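Local coordinates for resiniferatoxin-binding, phosphotriesterase-related protein (Rhodobacter sphaeroides 2.4.1, PDB 3K2G), which binds two zinc ions in a TIM barrel of the phosphotriesterase family and probably acts as a metal-dependent hydrolase, perhaps on phosphoric diesters, at residues H34-N39 with D105-G110; A59-E64 with F74-N79; S182-E187 with F214-R219. One frame throughout, in Å; residues are numbered along the deposited sequence.

How the contacts relate
Contact 1 joins two loops at the mouth of the barrel and carries two ligands of one zinc ion of the binuclear site. Contacts 2 and 3 lie farther out, their centres about 21 Å from that of contact 1 and about 31 Å from each other. Contact 2 falls within the chain between residues 39 and 105; its second segment begins with Phe74, which lines the pocket of the bound dimercaptobutanediol, whereas the Asn79 side chain is about 10 Å from that ligand. Contact 3 comes later in the chain, in the loops after two successive barrel strands; the Ser182 side chain is about 8 Å from that of the zinc ligand His209.

Contact 1: residues H34-N39 with D105-G110; sequences HEHLQN and DPTCRG. With ZN (zinc ion), chain I.
Thr107 OG1 is gripped from two directions: it accepts a nearly straight bond (173°) from His36 ND1 at 2.6 Å and donates to Asp105 OD1 at 2.5 Å. The hydroxyl lies almost in the plane of the His36 ring, which fixes the rotation of that imidazole and leaves NE2 for zinc, at 2.2 Å. Asp105 is thus a third-shell anchor behind the metal, and the chain of bonds would probably make the imidazole a stronger zinc donor. OD1 of Asp105 offers its syn lone pair to the hydroxyl and also accepts from Thr107 N, closing an Asx turn. The other oxygen, OD2, takes the backbone N of Leu37 at 2.8 Å from above the carboxylate plane, and a water links it to Gln38 O. His34 and His36 form the HxH signature that follows the first barrel strand in the metallo-dependent hydrolases; Glu177, Asp304 and a water complete this zinc site. Pro106 packs against the first of these histidines. Its CG sits over the centre of the His34 ring, 3.6 Å from the centroid, in a CH-pi contact. CG of His34 stands anti to the backbone N (chi1 -170°), which brings the ring back towards Pro106 and the zinc although CB points away from 105-110. Beside it, Glu35 O receives a CA-H...O contact from Asp105, while the Glu35 carboxylate turns away to bond Ser302 and the backbone N of His303.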
# COMPACT_ATOMS: atom_id res chain seq x y z
N HIS B 34 16.70 -25.61 -8.59
CA HIS B 34 16.93 -25.98 -7.21
C HIS B 34 16.01 -27.08 -6.71
O HIS B 34 14.88 -26.83 -6.28
CB HIS B 34 16.78 -24.72 -6.35
CG HIS B 34 17.21 -24.88 -4.93
ND1 HIS B 34 18.11 -24.03 -4.33
CD2 HIS B 34 16.84 -25.77 -3.98
CE1 HIS B 34 18.26 -24.38 -3.06
NE2 HIS B 34 17.50 -25.43 -2.83
N GLU B 35 16.51 -28.31 -6.75
CA GLU B 35 15.75 -29.47 -6.30
C GLU B 35 16.67 -30.48 -5.62
O GLU B 35 17.84 -30.59 -5.96
CB GLU B 35 15.09 -30.18 -7.48
CG GLU B 35 14.24 -29.31 -8.39
CD GLU B 35 13.01 -28.75 -7.69
OE1 GLU B 35 12.50 -29.40 -6.76
OE2 GLU B 35 12.55 -27.66 -8.09
N HIS B 36 16.13 -31.20 -4.64
CA HIS B 36 16.92 -32.23 -3.97
C HIS B 36 16.31 -33.54 -4.43
O HIS B 36 15.10 -33.74 -4.30
CB HIS B 36 16.82 -32.08 -2.46
CG HIS B 36 17.38 -30.79 -1.95
ND1 HIS B 36 18.73 -30.59 -1.77
CD2 HIS B 36 16.77 -29.62 -1.65
CE1 HIS B 36 18.93 -29.34 -1.38
NE2 HIS B 36 17.76 -28.73 -1.30
N LEU B 37 17.15 -34.42 -4.97
CA LEU B 37 16.68 -35.71 -5.46
C LEU B 37 16.79 -36.79 -4.39
O LEU B 37 16.03 -37.75 -4.38
CB LEU B 37 17.46 -36.10 -6.71
CG LEU B 37 17.34 -35.01 -7.78
CD1 LEU B 37 18.05 -35.44 -9.05
CD2 LEU B 37 15.87 -34.72 -8.05
N GLN B 38 17.75 -36.59 -3.50
CA GLN B 38 18.03 -37.47 -2.37
C GLN B 38 18.68 -36.58 -1.32
O GLN B 38 19.48 -35.72 -1.67
CB GLN B 38 19.02 -38.57 -2.77
CG GLN B 38 18.51 -39.63 -3.73
CD GLN B 38 17.48 -40.54 -3.11
OE1 GLN B 38 16.29 -40.24 -3.10
NE2 GLN B 38 17.94 -41.66 -2.56
N ASN B 39 18.36 -36.75 -0.05
CA ASN B 39 18.98 -35.93 0.98
C ASN B 39 18.70 -36.48 2.37
O ASN B 39 18.01 -37.48 2.53
CB ASN B 39 18.50 -34.48 0.90
CG ASN B 39 17.06 -34.31 1.36
OD1 ASN B 39 16.38 -35.29 1.67
ND2 ASN B 39 16.59 -33.07 1.40
N ASP B 105 20.79 -30.04 -8.60
CA ASP B 105 20.65 -30.52 -7.24
C ASP B 105 21.76 -29.92 -6.38
O ASP B 105 22.92 -30.33 -6.46
CB ASP B 105 20.74 -32.05 -7.20
CG ASP B 105 20.41 -32.61 -5.83
OD1 ASP B 105 20.82 -31.99 -4.83
OD2 ASP B 105 19.74 -33.65 -5.77
N PRO B 106 21.41 -28.95 -5.53
CA PRO B 106 22.36 -28.28 -4.65
C PRO B 106 22.63 -28.98 -3.32
O PRO B 106 23.15 -28.36 -2.39
CB PRO B 106 21.74 -26.91 -4.47
CG PRO B 106 20.27 -27.25 -4.39
CD PRO B 106 20.10 -28.27 -5.50
N THR B 107 22.28 -30.26 -3.22
CA THR B 107 22.51 -31.00 -1.99
C THR B 107 24.03 -31.05 -1.79
O THR B 107 24.75 -31.56 -2.65
CB THR B 107 21.96 -32.45 -2.06
OG1 THR B 107 20.55 -32.41 -2.33
CG2 THR B 107 22.17 -33.17 -0.73
N CYS B 108 24.52 -30.53 -0.67
CA CYS B 108 25.96 -30.53 -0.44
C CYS B 108 26.40 -31.35 0.76
O CYS B 108 25.67 -32.22 1.24
CB CYS B 108 26.47 -29.08 -0.32
SG CYS B 108 25.66 -28.06 0.94
N ARG B 109 27.61 -31.07 1.24
CA ARG B 109 28.18 -31.78 2.38
C ARG B 109 27.40 -31.51 3.66
O ARG B 109 27.17 -30.35 4.02
CB ARG B 109 29.64 -31.38 2.61
CG ARG B 109 30.55 -31.59 1.41
CD ARG B 109 32.01 -31.44 1.81
NE ARG B 109 32.90 -31.50 0.65
CZ ARG B 109 34.14 -31.96 0.69
NH1 ARG B 109 34.65 -32.43 1.82
NH2 ARG B 109 34.89 -31.96 -0.41
N GLY B 110 27.00 -32.58 4.33
CA GLY B 110 26.24 -32.44 5.56
C GLY B 110 24.78 -32.82 5.37
O GLY B 110 24.11 -33.20 6.34
ZN ZN I . 17.36 -26.63 -0.94
O HOH W 1 20.84 -35.42 -4.06
O HOH W 2 16.98 -25.67 0.73

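Contact 2: residues A59-E64 with F74-N79; sequences APISIE and FVNKHN
The backbones of 59-64 and 74-79 pass closest where Pro60 and His78 meet, their CA atoms 5.6 Å apart, just after the chain leaves helix 54-58 at Ala59. His78 reaches across with its imidazole: CD2 lies 3.1 Å from Ile61 N and 3.9 Å from Pro60 CA, the ring lying oblique to both. Its chi1 of 176° extends CG away from the His78 backbone N, which carries the ring over the Pro60-Ile61 link. The side chain of Ile61 meets that of His78 at about a right angle, with CG1 3.5 Å from His78 CD2. Beyond CG1, the Ile61 chain stretches out (chi2 171°) and sets its methyl CD1 3.7 Å from Asn79 CB. Ile61 supplies the apolar side of the contact, its CG1 also lying beside the Asn76 side-chain amide. That amide points at the carbonyl of Ala59. The polar end of Asn79 is held from outside: OD1 accepts from Met309 N and ND2 donates to Pro73 O. Within 74-79, a long backbone bond from Asn79 N to Asn76 O, 3.3 Å, closes a beta turn. This segment begins with Phe74 of the dimercaptobutanediol pocket, so the contact joins the loop that supplies that residue to the loop before helix 66-70. The two loops flank that helix, the former leaving it towards strand 81-82 and the latter leading into it; Ile61 touches Leu66, and Asn76 touches Leu69.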
# COMPACT_ATOMS: atom_id res chain seq x y z
N ALA B 59 5.00 -41.75 13.58
CA ALA B 59 4.18 -42.31 12.51
C ALA B 59 4.71 -42.09 11.10
O ALA B 59 5.40 -41.11 10.82
CB ALA B 59 2.76 -41.75 12.60
N PRO B 60 4.40 -43.02 10.18
CA PRO B 60 4.86 -42.90 8.80
C PRO B 60 3.92 -41.91 8.10
O PRO B 60 2.85 -41.60 8.62
CB PRO B 60 4.71 -44.31 8.27
CG PRO B 60 3.46 -44.78 8.96
CD PRO B 60 3.65 -44.27 10.38
N ILE B 61 4.32 -41.41 6.94
CA ILE B 61 3.45 -40.47 6.24
C ILE B 61 2.27 -41.21 5.63
O ILE B 61 2.45 -42.16 4.86
CB ILE B 61 4.19 -39.71 5.11
CG1 ILE B 61 5.32 -38.87 5.70
CG2 ILE B 61 3.21 -38.82 4.36
CD1 ILE B 61 6.24 -38.27 4.65
N SER B 62 1.06 -40.80 6.00
CA SER B 62 -0.16 -41.40 5.47
C SER B 62 -1.15 -40.27 5.20
O SER B 62 -1.12 -39.24 5.87
CB SER B 62 -0.77 -42.38 6.48
OG SER B 62 -1.25 -41.70 7.63
N ILE B 63 -2.04 -40.48 4.23
CA ILE B 63 -3.03 -39.48 3.85
C ILE B 63 -3.81 -38.91 5.04
O ILE B 63 -4.21 -37.74 5.04
CB ILE B 63 -4.03 -40.07 2.81
CG1 ILE B 63 -4.95 -38.97 2.28
CG2 ILE B 63 -4.86 -41.20 3.43
CD1 ILE B 63 -5.83 -39.44 1.13
N GLU B 64 -4.02 -39.74 6.06
CA GLU B 64 -4.77 -39.33 7.25
C GLU B 64 -4.15 -38.25 8.12
O GLU B 64 -4.85 -37.61 8.90
CB GLU B 64 -5.06 -40.55 8.13
CG GLU B 64 -5.91 -41.64 7.48
CD GLU B 64 -5.10 -42.56 6.58
OE1 GLU B 64 -3.85 -42.53 6.66
OE2 GLU B 64 -5.72 -43.32 5.80
N PHE B 74 8.58 -30.68 10.04
CA PHE B 74 9.70 -31.27 10.75
C PHE B 74 9.36 -32.10 11.98
O PHE B 74 10.26 -32.53 12.70
CB PHE B 74 10.70 -30.19 11.14
CG PHE B 74 11.36 -29.53 9.96
CD1 PHE B 74 11.88 -30.29 8.92
CD2 PHE B 74 11.50 -28.15 9.91
CE1 PHE B 74 12.52 -29.69 7.84
CE2 PHE B 74 12.14 -27.54 8.84
CZ PHE B 74 12.66 -28.31 7.81
N VAL B 75 8.08 -32.31 12.23
CA VAL B 75 7.67 -33.11 13.38
C VAL B 75 7.79 -34.60 13.07
O VAL B 75 7.99 -35.41 13.98
CB VAL B 75 6.20 -32.83 13.78
CG1 VAL B 75 5.26 -33.45 12.76
CG2 VAL B 75 5.91 -33.39 15.16
N ASN B 76 7.68 -34.94 11.79
CA ASN B 76 7.71 -36.33 11.33
C ASN B 76 9.09 -36.83 10.90
O ASN B 76 9.68 -36.30 9.96
CB ASN B 76 6.73 -36.50 10.16
CG ASN B 76 6.33 -37.95 9.92
OD1 ASN B 76 5.49 -38.49 10.65
ND2 ASN B 76 6.92 -38.57 8.91
N LYS B 77 9.60 -37.85 11.59
CA LYS B 77 10.91 -38.41 11.27
C LYS B 77 10.97 -39.05 9.89
O LYS B 77 11.97 -38.95 9.19
CB LYS B 77 11.31 -39.46 12.32
CG LYS B 77 11.61 -38.89 13.70
CD LYS B 77 12.00 -40.00 14.67
CE LYS B 77 12.32 -39.44 16.05
NZ LYS B 77 12.71 -40.51 17.00
N HIS B 78 9.88 -39.71 9.49
CA HIS B 78 9.81 -40.38 8.19
C HIS B 78 9.84 -39.39 7.02
O HIS B 78 10.27 -39.73 5.92
CB HIS B 78 8.53 -41.21 8.13
CG HIS B 78 8.30 -41.88 6.80
ND1 HIS B 78 9.21 -42.75 6.24
CD2 HIS B 78 7.25 -41.83 5.95
CE1 HIS B 78 8.73 -43.21 5.10
NE2 HIS B 78 7.54 -42.66 4.90
N ASN B 79 9.39 -38.17 7.29
CA ASN B 79 9.30 -37.12 6.28
C ASN B 79 10.62 -36.44 5.93
O ASN B 79 10.88 -36.13 4.77
CB ASN B 79 8.30 -36.06 6.77
CG ASN B 79 8.06 -34.95 5.77
OD1 ASN B 79 7.75 -35.20 4.61
ND2 ASN B 79 8.19 -33.71 6.23

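Contact 3: residues S182-E187 with F214-R219; sequences SDFTAE and FRLAHR
Phe184 and Arg219 form a cation-pi pair in which the guanidinium overlaps the CD1 side of the ring, Arg219 CZ being 4.0 Å from the centroid of Phe184. The two planes are 33° apart, so the overlap is a tilted one: CD1 of Phe184 lies over a face of the guanidinium, 3.5 Å from Arg219 NE, while NH2 reaches farthest in over the ring face, still offset from the centre. Arg219 gets there by a fully extended chain whose CD passes beside the ring, 3.5 Å from Phe184 CE1, beyond its rim. Alongside, Leu216 CD1 approaches the ring obliquely, 4.3 Å from Phe184 CD1; the same methyl, Leu216 CD1, also lies 3.8 Å from Ser182 O. Ser182 in turn sets its CB over the face of the Phe214 ring, 3.4 Å from the centroid, in a CH-pi contact. Further out, Phe184 has a left-handed backbone (phi 47°, psi 62°) that turns the chain into the next helix, where Thr185 is the N-cap. On the other segment, Leu216 packs on Pro211, and Arg219 NH2 has a long, weak ion pair with Glu189. The segments run from the loops after strands 175-178 and 206-208, neighbours in the parallel barrel sheet, into the first turns of helices 186-202 and 217-226; the aromatic and arginine pair ties the start of the second helix to the turn preceding the first.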
# COMPACT_ATOMS: atom_id res chain seq x y z
N SER B 182 20.03 -17.35 9.97
CA SER B 182 19.63 -16.02 10.42
C SER B 182 20.67 -15.48 11.41
O SER B 182 20.74 -14.28 11.65
CB SER B 182 18.25 -16.07 11.07
OG SER B 182 18.22 -16.99 12.15
N ASP B 183 21.48 -16.37 11.97
CA ASP B 183 22.52 -15.99 12.92
C ASP B 183 23.81 -15.63 12.19
O ASP B 183 24.64 -14.90 12.71
CB ASP B 183 22.78 -17.12 13.91
CG ASP B 183 21.60 -17.39 14.83
OD1 ASP B 183 21.11 -16.42 15.45
OD2 ASP B 183 21.18 -18.55 14.94
N PHE B 184 23.97 -16.17 10.98
CA PHE B 184 25.16 -15.92 10.17
C PHE B 184 26.41 -16.09 11.03
O PHE B 184 27.17 -15.15 11.22
CB PHE B 184 25.09 -14.49 9.61
CG PHE B 184 25.82 -14.32 8.30
CD1 PHE B 184 25.45 -13.30 7.43
CD2 PHE B 184 26.87 -15.16 7.94
CE1 PHE B 184 26.12 -13.12 6.22
CE2 PHE B 184 27.53 -14.99 6.72
CZ PHE B 184 27.15 -13.96 5.86
N THR B 185 26.60 -17.30 11.55
CA THR B 185 27.73 -17.59 12.41
C THR B 185 29.08 -17.44 11.72
O THR B 185 29.17 -17.41 10.50
CB THR B 185 27.65 -19.02 12.98
OG1 THR B 185 27.89 -19.96 11.94
CG2 THR B 185 26.28 -19.27 13.58
N ALA B 186 30.13 -17.35 12.53
CA ALA B 186 31.48 -17.20 12.03
C ALA B 186 31.83 -18.37 11.11
O ALA B 186 32.53 -18.20 10.11
CB ALA B 186 32.46 -17.13 13.19
N GLU B 187 31.35 -19.56 11.46
CA GLU B 187 31.61 -20.75 10.68
C GLU B 187 30.95 -20.64 9.31
O GLU B 187 31.54 -20.98 8.29
CB GLU B 187 31.07 -21.99 11.40
CG GLU B 187 31.64 -22.22 12.80
CD GLU B 187 31.20 -21.16 13.82
OE1 GLU B 187 29.98 -21.04 14.08
OE2 GLU B 187 32.08 -20.45 14.36
N PHE B 214 14.26 -13.58 6.69
CA PHE B 214 15.07 -12.50 7.25
C PHE B 214 15.54 -11.65 6.06
O PHE B 214 15.09 -11.88 4.95
CB PHE B 214 16.26 -13.04 8.05
CG PHE B 214 15.88 -13.61 9.39
CD1 PHE B 214 15.94 -12.83 10.54
CD2 PHE B 214 15.40 -14.92 9.49
CE1 PHE B 214 15.53 -13.35 11.78
CE2 PHE B 214 14.99 -15.44 10.72
CZ PHE B 214 15.05 -14.65 11.86
N ARG B 215 16.43 -10.68 6.29
CA ARG B 215 16.91 -9.82 5.20
C ARG B 215 18.44 -9.69 5.22
O ARG B 215 18.97 -8.59 5.32
CB ARG B 215 16.29 -8.43 5.33
CG ARG B 215 14.76 -8.42 5.39
CD ARG B 215 14.12 -8.61 4.02
NE ARG B 215 12.67 -8.58 4.09
CZ ARG B 215 11.90 -9.64 4.34
NH1 ARG B 215 12.45 -10.83 4.53
NH2 ARG B 215 10.59 -9.50 4.40
N LEU B 216 19.13 -10.82 5.10
CA LEU B 216 20.60 -10.83 5.13
C LEU B 216 21.26 -10.87 3.75
O LEU B 216 22.49 -10.92 3.64
CB LEU B 216 21.09 -12.04 5.94
CG LEU B 216 20.71 -12.12 7.42
CD1 LEU B 216 21.20 -13.44 8.01
CD2 LEU B 216 21.33 -10.96 8.17
N ALA B 217 20.45 -10.84 2.69
CA ALA B 217 20.96 -10.91 1.32
C ALA B 217 22.03 -9.88 0.94
O ALA B 217 23.02 -10.23 0.30
CB ALA B 217 19.80 -10.85 0.33
N HIS B 218 21.83 -8.62 1.31
CA HIS B 218 22.81 -7.60 0.96
C HIS B 218 24.14 -7.84 1.68
O HIS B 218 25.20 -7.59 1.13
CB HIS B 218 22.28 -6.20 1.25
CG HIS B 218 21.41 -5.65 0.15
ND1 HIS B 218 21.90 -5.33 -1.10
CD2 HIS B 218 20.08 -5.39 0.11
CE1 HIS B 218 20.91 -4.90 -1.86
NE2 HIS B 218 19.79 -4.93 -1.15
N ARG B 219 24.08 -8.35 2.91
CA ARG B 219 25.31 -8.63 3.65
C ARG B 219 26.01 -9.81 2.98
O ARG B 219 27.24 -9.87 2.93
CB ARG B 219 25.00 -8.98 5.12
CG ARG B 219 26.24 -9.41 5.90
CD ARG B 219 25.93 -9.79 7.34
NE ARG B 219 27.12 -10.29 8.03
CZ ARG B 219 27.14 -10.80 9.25
NH1 ARG B 219 26.01 -10.89 9.95
NH2 ARG B 219 28.27 -11.23 9.79